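Local atomic coordinates of oxidase/hydroxylase (PDB entry 4XCB), a protein that probably acts as a 2-oxoglutarate-dependent dioxygenase of the PhyH family and binds hygromycin B beside its metal centre. Residues H127-D131 / G132-C136. Sequence-based numbering, arbitrary orientation.
Sequences HTYHD and GKLYC
T128 and Y135, then H130 and K133, form antiparallel hydrogen-bonded pairs of a β-hairpin with a two-residue loop, D131-G132, in a type I' turn from H130 to K133; T128 N to Y135 O spans 3.0 Å. G132, at the turn, has backbone angles at which a CB would clash with D131 O. On one face, Y129 puts CG anti to its backbone N (chi1 169°), which lays the ring along the turn: CD2 lies 3.3 Å from K133 O, and OH accepts a weak bond from G132 N at 3.2 Å. That hydroxyl also bonds D131 OD1 of a third subunit of the tetramer, while F167 of a fourth meets the ring edge-to-face. With alanine in place of Y129, G132 N and that D131 OD1 would probably lose their hydroxyl partner. On the other face, Y135 CE2 abuts H130 CB at 3.8 Å. A water in the plane of the Y135 ring, at its edge, bridges Y135 OH and H130 O, 2.7 Å from the latter; G120 of a second subunit holds the same hydroxyl. K133 NZ bonds Q118 O of that subunit and two waters shared with D131 O. Backbone bonds thus set the hairpin's shape, while the polar ends of Y129, D131, K133 and Y135 bond to other subunits.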
ATOM      1  N   HIS A 127      -0.223   8.393  -5.489  1.00 10.23           N
ATOM      2  CA  HIS A 127       0.970   7.880  -6.115  1.00 10.49           C
ATOM      3  C   HIS A 127       1.430   6.591  -5.469  1.00 12.30           C
ATOM      4  O   HIS A 127       0.994   6.227  -4.371  1.00 12.43           O
ATOM      5  CB  HIS A 127       2.076   8.932  -6.064  1.00 11.99           C
ATOM      6  CG  HIS A 127       2.390   9.393  -4.680  1.00 11.97           C
ATOM      7  ND1 HIS A 127       3.442   8.883  -3.954  1.00 11.74           N
ATOM      8  CD2 HIS A 127       1.784  10.301  -3.883  1.00 11.09           C
ATOM      9  CE1 HIS A 127       3.475   9.464  -2.768  1.00 12.97           C
ATOM     10  NE2 HIS A 127       2.479  10.327  -2.698  1.00 11.82           N
ATOM     11  N   THR A 128       2.292   5.878  -6.171  1.00  9.67           N
ATOM     12  CA  THR A 128       2.736   4.601  -5.658  1.00 11.14           C
ATOM     13  C   THR A 128       4.164   4.295  -6.095  1.00 11.77           C
ATOM     14  O   THR A 128       4.857   5.137  -6.678  1.00 13.03           O
ATOM     15  CB  THR A 128       1.745   3.490  -6.100  1.00 11.59           C
ATOM     16  OG1 THR A 128       2.016   2.261  -5.419  1.00 14.51           O
ATOM     17  CG2 THR A 128       1.820   3.260  -7.574  1.00  9.93           C
ATOM     18  N   TYR A 129       4.601   3.096  -5.747  1.00 11.54           N
ATOM     19  CA  TYR A 129       5.946   2.614  -6.017  1.00 10.37           C
ATOM     20  C   TYR A 129       5.869   1.129  -6.340  1.00  9.50           C
ATOM     21  O   TYR A 129       5.123   0.384  -5.701  1.00 12.06           O
ATOM     22  CB  TYR A 129       6.876   2.861  -4.804  1.00 12.09           C
ATOM     23  CG  TYR A 129       8.196   2.148  -4.924  1.00 11.94           C
ATOM     24  CD1 TYR A 129       8.358   0.853  -4.451  1.00 13.46           C
ATOM     25  CD2 TYR A 129       9.281   2.766  -5.522  1.00 12.27           C
ATOM     26  CE1 TYR A 129       9.558   0.191  -4.581  1.00 14.66           C
ATOM     27  CE2 TYR A 129      10.483   2.117  -5.650  1.00 10.85           C
ATOM     28  CZ  TYR A 129      10.623   0.831  -5.164  1.00 11.36           C
ATOM     29  OH  TYR A 129      11.837   0.198  -5.302  1.00 17.23           O
ATOM     30  N   HIS A 130       6.646   0.690  -7.319  1.00  9.79           N
ATOM     31  CA  HIS A 130       6.620  -0.698  -7.723  1.00  8.63           C
ATOM     32  C   HIS A 130       7.900  -1.059  -8.466  1.00 12.11           C
ATOM     33  O   HIS A 130       8.274  -0.391  -9.440  1.00 12.64           O
ATOM     34  CB  HIS A 130       5.377  -0.952  -8.595  1.00 10.53           C
ATOM     35  CG  HIS A 130       5.230  -2.363  -9.066  1.00 10.42           C
ATOM     36  ND1 HIS A 130       4.979  -3.417  -8.212  1.00 11.54           N
ATOM     37  CD2 HIS A 130       5.294  -2.890 -10.311  1.00 14.18           C
ATOM     38  CE1 HIS A 130       4.866  -4.531  -8.919  1.00 12.44           C
ATOM     39  NE2 HIS A 130       5.049  -4.236 -10.196  1.00 15.58           N
ATOM     40  N   ASP A 131       8.554  -2.116  -7.992  1.00 15.30           N
ATOM     41  CA  ASP A 131       9.698  -2.717  -8.665  1.00 14.01           C
ATOM     42  C   ASP A 131      10.730  -1.692  -9.119  1.00 12.76           C
ATOM     43  O   ASP A 131      11.114  -1.673 -10.286  1.00 15.50           O
ATOM     44  CB  ASP A 131       9.234  -3.542  -9.861  1.00 13.72           C
ATOM     45  CG  ASP A 131       8.569  -4.834  -9.453  1.00 14.89           C
ATOM     46  OD1 ASP A 131       8.361  -5.051  -8.244  1.00 18.04           O
ATOM     47  OD2 ASP A 131       8.251  -5.623 -10.368  1.00 18.45           O
ATOM     48  N   GLY A 132      11.154  -0.832  -8.204  1.00 16.93           N
ATOM     49  CA  GLY A 132      12.247   0.075  -8.498  1.00 13.52           C
ATOM     50  C   GLY A 132      11.852   1.399  -9.115  1.00 15.90           C
ATOM     51  O   GLY A 132      12.705   2.243  -9.423  1.00 14.74           O
ATOM     52  N   LYS A 133      10.553   1.612  -9.288  1.00 11.90           N
ATOM     53  CA  LYS A 133      10.107   2.822  -9.963  1.00 11.55           C
ATOM     54  C   LYS A 133       9.037   3.558  -9.183  1.00  8.66           C
ATOM     55  O   LYS A 133       8.111   2.942  -8.653  1.00 11.36           O
ATOM     56  CB  LYS A 133       9.569   2.471 -11.356  1.00 14.32           C
ATOM     57  CG  LYS A 133      10.651   1.993 -12.316  1.00 16.95           C
ATOM     58  CD  LYS A 133      10.118   1.923 -13.734  1.00 16.53           C
ATOM     59  CE  LYS A 133      11.198   1.517 -14.725  1.00 17.92           C
ATOM     60  NZ  LYS A 133      11.734   0.158 -14.437  1.00 22.11           N
ATOM     61  N   LEU A 134       9.162   4.878  -9.125  1.00 11.09           N
ATOM     62  CA  LEU A 134       8.080   5.742  -8.656  1.00 10.19           C
ATOM     63  C   LEU A 134       7.030   5.943  -9.730  1.00  9.38           C
ATOM     64  O   LEU A 134       7.350   6.079 -10.910  1.00 10.88           O
ATOM     65  CB  LEU A 134       8.603   7.101  -8.234  1.00 11.37           C
ATOM     66  CG  LEU A 134       9.428   7.072  -6.951  1.00 14.19           C
ATOM     67  CD1 LEU A 134      10.301   8.302  -6.941  1.00 14.83           C
ATOM     68  CD2 LEU A 134       8.526   7.043  -5.735  1.00 15.08           C
ATOM     69  N   TYR A 135       5.774   5.963  -9.299  1.00 11.01           N
ATOM     70  CA  TYR A 135       4.656   6.250 -10.176  1.00  9.11           C
ATOM     71  C   TYR A 135       3.817   7.381  -9.571  1.00 10.96           C
ATOM     72  O   TYR A 135       2.914   7.133  -8.784  1.00 12.09           O
ATOM     73  CB  TYR A 135       3.809   4.990 -10.396  1.00  8.64           C
ATOM     74  CG  TYR A 135       4.543   3.893 -11.124  1.00  9.15           C
ATOM     75  CD1 TYR A 135       4.611   3.885 -12.516  1.00 11.29           C
ATOM     76  CD2 TYR A 135       5.170   2.872 -10.432  1.00 12.57           C
ATOM     77  CE1 TYR A 135       5.270   2.873 -13.204  1.00 10.70           C
ATOM     78  CE2 TYR A 135       5.838   1.848 -11.111  1.00 11.15           C
ATOM     79  CZ  TYR A 135       5.889   1.863 -12.497  1.00  9.00           C
ATOM     80  OH  TYR A 135       6.559   0.878 -13.194  1.00 12.09           O
ATOM     81  N   CYS A 136       4.147   8.626  -9.911  1.00 12.06           N
ATOM     82  CA  CYS A 136       3.378   9.779  -9.439  1.00 10.00           C
ATOM     83  C   CYS A 136       2.600  10.361 -10.595  1.00 12.74           C
ATOM     84  O   CYS A 136       3.190  10.759 -11.591  1.00 17.23           O
ATOM     85  CB  CYS A 136       4.285  10.855  -8.842  1.00 12.87           C
ATOM     86  SG  CYS A 136       5.421  10.227  -7.594  1.00 15.47           S
TER
HETATM   87  O   HOH W   1       7.942  -0.911 -12.040  1.00 17.00           O
HETATM   88  O   HOH W   2      13.028  -0.637 -12.092  1.00 24.41           O
HETATM   89  O   HOH W   3      10.224  -1.930 -13.444  1.00 27.78           O